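PDB 3K11: putative glycosyl hydrolase from Bacteroides thetaiotaomicron VPI-5482, which probably acts as a hydrolase of glycosyl hydrolase family 88, although its substrate is not established. Local coordinates for residues Leu199-Met204 with Arg266-Ala271; Leu247-Trp252 with His259-Trp264. One frame throughout, in Å; residues are numbered along the deposited sequence.

In the fold
Strand 198-200 is followed by helix 202-217, and residues 199-204 span this junction. After helix 222-240 and strand 241-242 the chain enters the broken strand 247-253, which pairs antiparallel with both 198-200 and 241-242. The strand leads into a loop that turns back on it at residues 259-264. Interaction 2 closes this short loop, six residues long between its segments. Helix 265-281 follows at once, and its first turns meet residues 199-204 in interaction 1, closing a loop of 61 residues. Interaction 2 is therefore nested inside interaction 1. The two touch through Asp-202 and His-250, strand pairing of Leu-199 with Trp-252, and Leu-201 against Tyr-248, joining the small sheet to the starts of two helices.

Interaction 1 (Leu199-Met204 with Arg266-Ala271); sequences LWLDDM and RANGWA
Leu-201 packs against one side of helix 265-281, with Ala-267 and Ala-271 as its main partners. Its CB lies 4.0 Å from Ala-267 CB, and CG sits near the carbonyl of the same alanine. The two methyls then part. Leu-201 CD2 approaches Ala-267 O at 3.4 Å and touches ND2 of Asn-268, whose OD1 is hydrogen-bonded to His-299. Leu-201 CD1 reaches Ala-271 CB at 3.9 Å. The chi1 of -172° turns CG away from the backbone N of Leu-201 and extends the branch to the helix. One turn on, the selenium of Met-204 meets the same Ala-271 methyl, SE to CB 4.1 Å. Small alanines thus let the start of helix 202-217 come close to helix 265-281, in what is probably the six-hairpin, (alpha/alpha)6-type helical fold of this family. Asp-202 makes the polar side of the contact. Its OD1 is hydrogen-bonded to His-250 NE2 on the neighbouring strand. Its OD2 lies at the edge of the Trp-270 indole, 3.6 Å from Trp-270 CD1, with carboxylate and ring planes 56° apart. No direct hydrogen bond crosses here. Instead one water donates to Asp-202 OD2 and accepts from Trp-270 NE1, at 2.8 Å, and from Arg-266 NE. Arg-266 CG lies over one face of the same indole. The guanidinium of Arg-266 is hydrogen-bonded to the carbonyls of Cys-375 and Val-376.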
loop_
_atom_site.group_PDB
_atom_site.type_symbol
_atom_site.label_atom_id
_atom_site.label_comp_id
_atom_site.label_asym_id
_atom_site.label_seq_id
_atom_site.Cartn_x
_atom_site.Cartn_y
_atom_site.Cartn_z
ATOM N N LEU A 199 2.554 -24.871 -11.192
ATOM C CA LEU A 199 3.219 -23.985 -12.099
ATOM C C LEU A 199 4.073 -23.013 -11.282
ATOM O O LEU A 199 3.592 -22.443 -10.330
ATOM C CB LEU A 199 2.248 -23.221 -12.968
ATOM C CG LEU A 199 1.342 -23.992 -13.930
ATOM C CD1 LEU A 199 0.451 -23.002 -14.750
ATOM C CD2 LEU A 199 2.189 -24.953 -14.851
ATOM N N TRP A 200 5.307 -22.833 -11.741
ATOM C CA TRP A 200 6.262 -21.849 -11.222
ATOM C C TRP A 200 6.405 -20.750 -12.233
ATOM O O TRP A 200 6.711 -21.009 -13.401
ATOM C CB TRP A 200 7.619 -22.508 -11.055
ATOM C CG TRP A 200 7.727 -23.432 -9.902
ATOM C CD1 TRP A 200 6.992 -24.564 -9.654
ATOM C CD2 TRP A 200 8.690 -23.339 -8.873
ATOM N NE1 TRP A 200 7.430 -25.161 -8.506
ATOM C CE2 TRP A 200 8.488 -24.447 -8.009
ATOM C CE3 TRP A 200 9.713 -22.421 -8.590
ATOM C CZ2 TRP A 200 9.292 -24.682 -6.884
ATOM C CZ3 TRP A 200 10.488 -22.626 -7.456
ATOM C CH2 TRP A 200 10.294 -23.768 -6.628
ATOM N N LEU A 201 6.232 -19.515 -11.794
ATOM C CA LEU A 201 6.395 -18.370 -12.693
ATOM C C LEU A 201 7.771 -18.433 -13.361
ATOM O O LEU A 201 7.920 -18.085 -14.545
ATOM C CB LEU A 201 6.213 -17.067 -11.908
ATOM C CG LEU A 201 6.154 -15.798 -12.707
ATOM C CD1 LEU A 201 5.029 -15.852 -13.762
ATOM C CD2 LEU A 201 5.997 -14.575 -11.737
ATOM N N ASP A 202 8.792 -18.892 -12.619
ATOM C CA ASP A 202 10.159 -18.959 -13.133
ATOM C C ASP A 202 10.218 -19.756 -14.417
ATOM O O ASP A 202 11.047 -19.451 -15.291
ATOM C CB ASP A 202 11.117 -19.651 -12.145
ATOM C CG ASP A 202 11.065 -19.047 -10.725
ATOM O OD1 ASP A 202 9.992 -19.051 -10.133
ATOM O OD2 ASP A 202 12.084 -18.521 -10.220
ATOM N N ASP A 203 9.314 -20.723 -14.589
ATOM C CA ASP A 203 9.431 -21.647 -15.741
ATOM C C ASP A 203 8.987 -21.000 -17.041
ATOM O O ASP A 203 9.274 -21.517 -18.085
ATOM C CB ASP A 203 8.687 -22.936 -15.521
ATOM C CG ASP A 203 9.404 -23.891 -14.574
ATOM O OD1 ASP A 203 10.650 -23.794 -14.452
ATOM O OD2 ASP A 203 8.725 -24.775 -14.028
HETATM N N MSE A 204 8.289 -19.857 -16.982
HETATM C CA MSE A 204 8.075 -19.081 -18.192
HETATM C C MSE A 204 9.448 -18.819 -18.842
HETATM O O MSE A 204 9.643 -18.997 -20.036
HETATM C CB MSE A 204 7.352 -17.775 -17.901
HETATM C CG MSE A 204 5.894 -17.999 -17.533
HETATM SE SE MSE A 204 4.901 -16.368 -17.324
HETATM C CE MSE A 204 4.636 -15.990 -19.184
ATOM N N ARG A 266 11.858 -11.203 -8.377
ATOM C CA ARG A 266 12.703 -11.827 -9.388
ATOM C C ARG A 266 11.883 -12.632 -10.388
ATOM O O ARG A 266 12.091 -12.487 -11.573
ATOM C CB ARG A 266 13.804 -12.680 -8.793
ATOM C CG ARG A 266 14.615 -13.358 -9.913
ATOM C CD ARG A 266 16.012 -13.770 -9.538
ATOM N NE ARG A 266 16.047 -14.810 -8.530
ATOM C CZ ARG A 266 16.703 -14.729 -7.378
ATOM N NH1 ARG A 266 17.402 -13.656 -7.038
ATOM N NH2 ARG A 266 16.693 -15.791 -6.568
ATOM N N ALA A 267 10.927 -13.427 -9.936
ATOM C CA ALA A 267 10.134 -14.248 -10.858
ATOM C C ALA A 267 9.267 -13.345 -11.725
ATOM O O ALA A 267 9.016 -13.657 -12.880
ATOM C CB ALA A 267 9.285 -15.302 -10.099
ATOM N N ASN A 268 8.809 -12.202 -11.196
ATOM C CA ASN A 268 8.125 -11.241 -12.044
ATOM C C ASN A 268 9.072 -10.702 -13.087
ATOM O O ASN A 268 8.697 -10.544 -14.251
ATOM C CB ASN A 268 7.488 -10.119 -11.214
ATOM C CG ASN A 268 6.042 -10.438 -10.884
ATOM O OD1 ASN A 268 5.131 -10.026 -11.637
ATOM N ND2 ASN A 268 5.816 -11.260 -9.827
ATOM N N GLY A 269 10.351 -10.549 -12.725
ATOM C CA GLY A 269 11.375 -10.221 -13.715
ATOM C C GLY A 269 11.494 -11.312 -14.767
ATOM O O GLY A 269 11.530 -11.031 -15.960
ATOM N N TRP A 270 11.547 -12.562 -14.363
ATOM C CA TRP A 270 11.621 -13.641 -15.331
ATOM C C TRP A 270 10.448 -13.619 -16.325
ATOM O O TRP A 270 10.635 -13.876 -17.488
ATOM C CB TRP A 270 11.659 -14.986 -14.628
ATOM C CG TRP A 270 12.906 -15.286 -13.839
ATOM C CD1 TRP A 270 12.975 -16.035 -12.670
ATOM C CD2 TRP A 270 14.248 -14.885 -14.128
ATOM N NE1 TRP A 270 14.261 -16.093 -12.251
ATOM C CE2 TRP A 270 15.058 -15.393 -13.113
ATOM C CE3 TRP A 270 14.842 -14.141 -15.143
ATOM C CZ2 TRP A 270 16.416 -15.180 -13.074
ATOM C CZ3 TRP A 270 16.213 -13.930 -15.100
ATOM C CH2 TRP A 270 16.974 -14.438 -14.056
ATOM N N ALA A 271 9.247 -13.273 -15.877
ATOM C CA ALA A 271 8.056 -13.220 -16.737
ATOM C C ALA A 271 8.175 -12.047 -17.716
ATOM O O ALA A 271 7.784 -12.144 -18.884
ATOM C CB ALA A 271 6.784 -13.027 -15.891
HETATM O O HOH W 1 14.921 -17.350 -9.829
#

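Interaction 2 (Leu247-Trp252 with His259-Trp264); sequences LYRHGW and HPAFCW. With EDO (1,2-ethanediol), chain D; EDO (1,2-ethanediol), chain H.
The carbonyl of His-259 is held mainly by Arg-249. Arg-249 NE donates to His-259 O at 3.0 Å, and NH2 adds a weak bond to the same oxygen. NE comes from above the carbonyl plane. A 1,2-ethanediol, probably from the crystallisation liquor, also donates to His-259 O and accepts from Arg-249 NH2. A second ethanediol takes the backbone N-H of His-259. The bend of the Arg-249 chain at chi3, 73°, helps bring the guanidinium edge to this carbonyl. Were this arginine an alanine, His-259 O would probably lose both its protein donors, and Ala-261 part of its cover.

Further along, His-250 N donates to Phe-262 O at 3.0 Å, where the strand is interrupted. Two waters link the backbones next to this bond. One accepts from Gly-251 N and Phe-262 N and donates to Pro-260 O. The other donates to Gly-251 O and Pro-260 O. Tyr-248 O receives a CA-H contact from Cys-263, the centre of an inverse gamma turn, and a hydrogen bond from Asn-268 ND2.

Aromatic groups frame these bonds. His-259 stacks face to face on the five-membered ring of Trp-252, centroids 3.8 Å apart and planes at 26°. Trp-252 NE1 lies over the centre of the imidazole and does not bond to its NE2. Trp-264 CE3 sits over one face of His-250, 3.4 Å from His-250 NE2, while ND1 of that imidazole is hydrogen-bonded to Tyr-387 OH. Several of the loop's backbone groups are satisfied by Arg-249 and by waters, and only one direct backbone hydrogen bond joins the two segments, so bound solvent probably contributes to their link.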
loop_
_atom_site.group_PDB
_atom_site.type_symbol
_atom_site.label_atom_id
_atom_site.label_comp_id
_atom_site.label_asym_id
_atom_site.label_seq_id
_atom_site.Cartn_x
_atom_site.Cartn_y
_atom_site.Cartn_z
ATOM N N LEU A 247 0.397 -7.751 -12.341
ATOM C CA LEU A 247 1.536 -8.500 -11.826
ATOM C C LEU A 247 1.206 -9.983 -11.932
ATOM O O LEU A 247 0.045 -10.364 -12.110
ATOM C CB LEU A 247 1.782 -8.132 -10.335
ATOM C CG LEU A 247 2.054 -6.687 -9.961
ATOM C CD1 LEU A 247 2.169 -6.615 -8.405
ATOM C CD2 LEU A 247 3.311 -6.186 -10.670
ATOM N N TYR A 248 2.235 -10.800 -11.785
ATOM C CA TYR A 248 2.102 -12.236 -11.764
ATOM C C TYR A 248 2.302 -12.802 -10.378
ATOM O O TYR A 248 3.136 -12.320 -9.607
ATOM C CB TYR A 248 3.175 -12.847 -12.625
ATOM C CG TYR A 248 2.936 -12.783 -14.129
ATOM C CD1 TYR A 248 3.387 -11.709 -14.873
ATOM C CD2 TYR A 248 2.286 -13.810 -14.800
ATOM C CE1 TYR A 248 3.228 -11.658 -16.222
ATOM C CE2 TYR A 248 2.106 -13.746 -16.161
ATOM C CZ TYR A 248 2.586 -12.683 -16.866
ATOM O OH TYR A 248 2.404 -12.651 -18.224
ATOM N N ARG A 249 1.520 -13.839 -10.072
ATOM C CA ARG A 249 1.792 -14.648 -8.883
ATOM C C ARG A 249 3.024 -15.562 -9.112
ATOM O O ARG A 249 3.245 -16.050 -10.211
ATOM C CB ARG A 249 0.575 -15.456 -8.467
ATOM C CG ARG A 249 -0.155 -16.134 -9.517
ATOM C CD ARG A 249 -1.296 -17.034 -8.992
ATOM N NE ARG A 249 -2.439 -16.290 -8.500
ATOM C CZ ARG A 249 -3.365 -15.663 -9.212
ATOM N NH1 ARG A 249 -3.347 -15.553 -10.510
ATOM N NH2 ARG A 249 -4.330 -15.065 -8.581
ATOM N N HIS A 250 3.799 -15.823 -8.068
ATOM C CA HIS A 250 4.958 -16.728 -8.188
ATOM C C HIS A 250 4.543 -18.175 -8.445
ATOM O O HIS A 250 5.214 -18.895 -9.168
ATOM C CB HIS A 250 5.830 -16.674 -6.926
ATOM C CG HIS A 250 7.102 -17.441 -7.035
ATOM N ND1 HIS A 250 7.773 -17.949 -5.930
ATOM C CD2 HIS A 250 7.828 -17.791 -8.119
ATOM C CE1 HIS A 250 8.871 -18.568 -6.343
ATOM N NE2 HIS A 250 8.934 -18.489 -7.669
ATOM N N GLY A 251 3.430 -18.589 -7.840
ATOM C CA GLY A 251 3.025 -19.972 -7.969
ATOM C C GLY A 251 1.556 -20.195 -8.172
ATOM O O GLY A 251 0.685 -19.357 -7.854
ATOM N N TRP A 252 1.264 -21.375 -8.671
ATOM C CA TRP A 252 -0.124 -21.795 -8.967
ATOM C C TRP A 252 -0.201 -23.300 -8.848
ATOM O O TRP A 252 0.391 -24.006 -9.641
ATOM C CB TRP A 252 -0.499 -21.382 -10.391
ATOM C CG TRP A 252 -1.922 -21.594 -10.781
ATOM C CD1 TRP A 252 -2.969 -20.703 -10.646
ATOM C CD2 TRP A 252 -2.469 -22.755 -11.451
ATOM N NE1 TRP A 252 -4.114 -21.256 -11.154
ATOM C CE2 TRP A 252 -3.827 -22.505 -11.668
ATOM C CE3 TRP A 252 -1.916 -23.971 -11.890
ATOM C CZ2 TRP A 252 -4.654 -23.416 -12.319
ATOM C CZ3 TRP A 252 -2.737 -24.853 -12.550
ATOM C CH2 TRP A 252 -4.085 -24.589 -12.719
ATOM N N HIS A 259 -5.959 -19.256 -5.306
ATOM C CA HIS A 259 -4.580 -19.189 -5.736
ATOM C C HIS A 259 -3.924 -17.943 -5.198
ATOM O O HIS A 259 -3.797 -16.958 -5.898
ATOM C CB HIS A 259 -4.497 -19.244 -7.270
ATOM C CG HIS A 259 -5.114 -20.480 -7.851
ATOM N ND1 HIS A 259 -4.566 -21.734 -7.672
ATOM C CD2 HIS A 259 -6.225 -20.651 -8.614
ATOM C CE1 HIS A 259 -5.340 -22.626 -8.266
ATOM N NE2 HIS A 259 -6.350 -21.997 -8.854
ATOM N N PRO A 260 -3.441 -18.001 -3.950
ATOM C CA PRO A 260 -2.809 -16.824 -3.316
ATOM C C PRO A 260 -1.652 -16.268 -4.123
ATOM O O PRO A 260 -0.932 -17.006 -4.785
ATOM C CB PRO A 260 -2.297 -17.383 -1.990
ATOM C CG PRO A 260 -3.162 -18.564 -1.693
ATOM C CD PRO A 260 -3.413 -19.182 -3.051
ATOM N N ALA A 261 -1.517 -14.942 -4.120
ATOM C CA ALA A 261 -0.529 -14.256 -4.924
ATOM C C ALA A 261 0.585 -13.756 -4.031
ATOM O O ALA A 261 0.339 -12.979 -3.121
ATOM C CB ALA A 261 -1.176 -13.078 -5.648
ATOM N N PHE A 262 1.787 -14.254 -4.262
ATOM C CA PHE A 262 2.977 -13.678 -3.720
ATOM C C PHE A 262 3.751 -13.186 -4.944
ATOM O O PHE A 262 4.279 -13.981 -5.706
ATOM C CB PHE A 262 3.737 -14.695 -2.886
ATOM C CG PHE A 262 2.985 -15.057 -1.609
ATOM C CD1 PHE A 262 3.101 -14.254 -0.491
ATOM C CD2 PHE A 262 2.116 -16.099 -1.586
ATOM C CE1 PHE A 262 2.343 -14.494 0.617
ATOM C CE2 PHE A 262 1.383 -16.363 -0.432
ATOM C CZ PHE A 262 1.507 -15.549 0.642
ATOM N N CYS A 263 3.748 -11.870 -5.167
ATOM C CA CYS A 263 4.267 -11.271 -6.418
ATOM C C CYS A 263 5.763 -11.042 -6.278
ATOM O O CYS A 263 6.230 -9.926 -6.162
ATOM C CB CYS A 263 3.529 -9.966 -6.702
ATOM S SG CYS A 263 1.728 -10.294 -6.914
ATOM N N TRP A 264 6.490 -12.142 -6.199
ATOM C CA TRP A 264 7.922 -12.117 -5.962
ATOM C C TRP A 264 8.635 -11.420 -7.113
ATOM O O TRP A 264 8.402 -11.724 -8.291
ATOM C CB TRP A 264 8.442 -13.546 -5.740
ATOM C CG TRP A 264 9.895 -13.638 -5.477
ATOM C CD1 TRP A 264 10.615 -12.856 -4.639
ATOM C CD2 TRP A 264 10.817 -14.552 -6.077
ATOM N NE1 TRP A 264 11.919 -13.234 -4.654
ATOM C CE2 TRP A 264 12.085 -14.267 -5.542
ATOM C CE3 TRP A 264 10.678 -15.612 -6.954
ATOM C CZ2 TRP A 264 13.223 -14.992 -5.875
ATOM C CZ3 TRP A 264 11.823 -16.309 -7.327
ATOM C CH2 TRP A 264 13.073 -15.988 -6.776
HETATM C C1 EDO D . -7.983 -16.125 -5.665
HETATM O O1 EDO D . -7.762 -17.295 -6.406
HETATM C C2 EDO D . -7.197 -16.209 -4.362
HETATM O O2 EDO D . -6.607 -14.964 -3.997
HETATM C C1 EDO H . -5.565 -11.729 -6.308
HETATM O O1 EDO H . -6.504 -12.294 -7.246
HETATM C C2 EDO H . -4.451 -12.705 -5.946
HETATM O O2 EDO H . -4.865 -14.066 -5.746
HETATM O O HOH W 2 1.995 -16.923 -5.526
HETATM O O HOH W 3 -1.289 -19.427 -6.063
#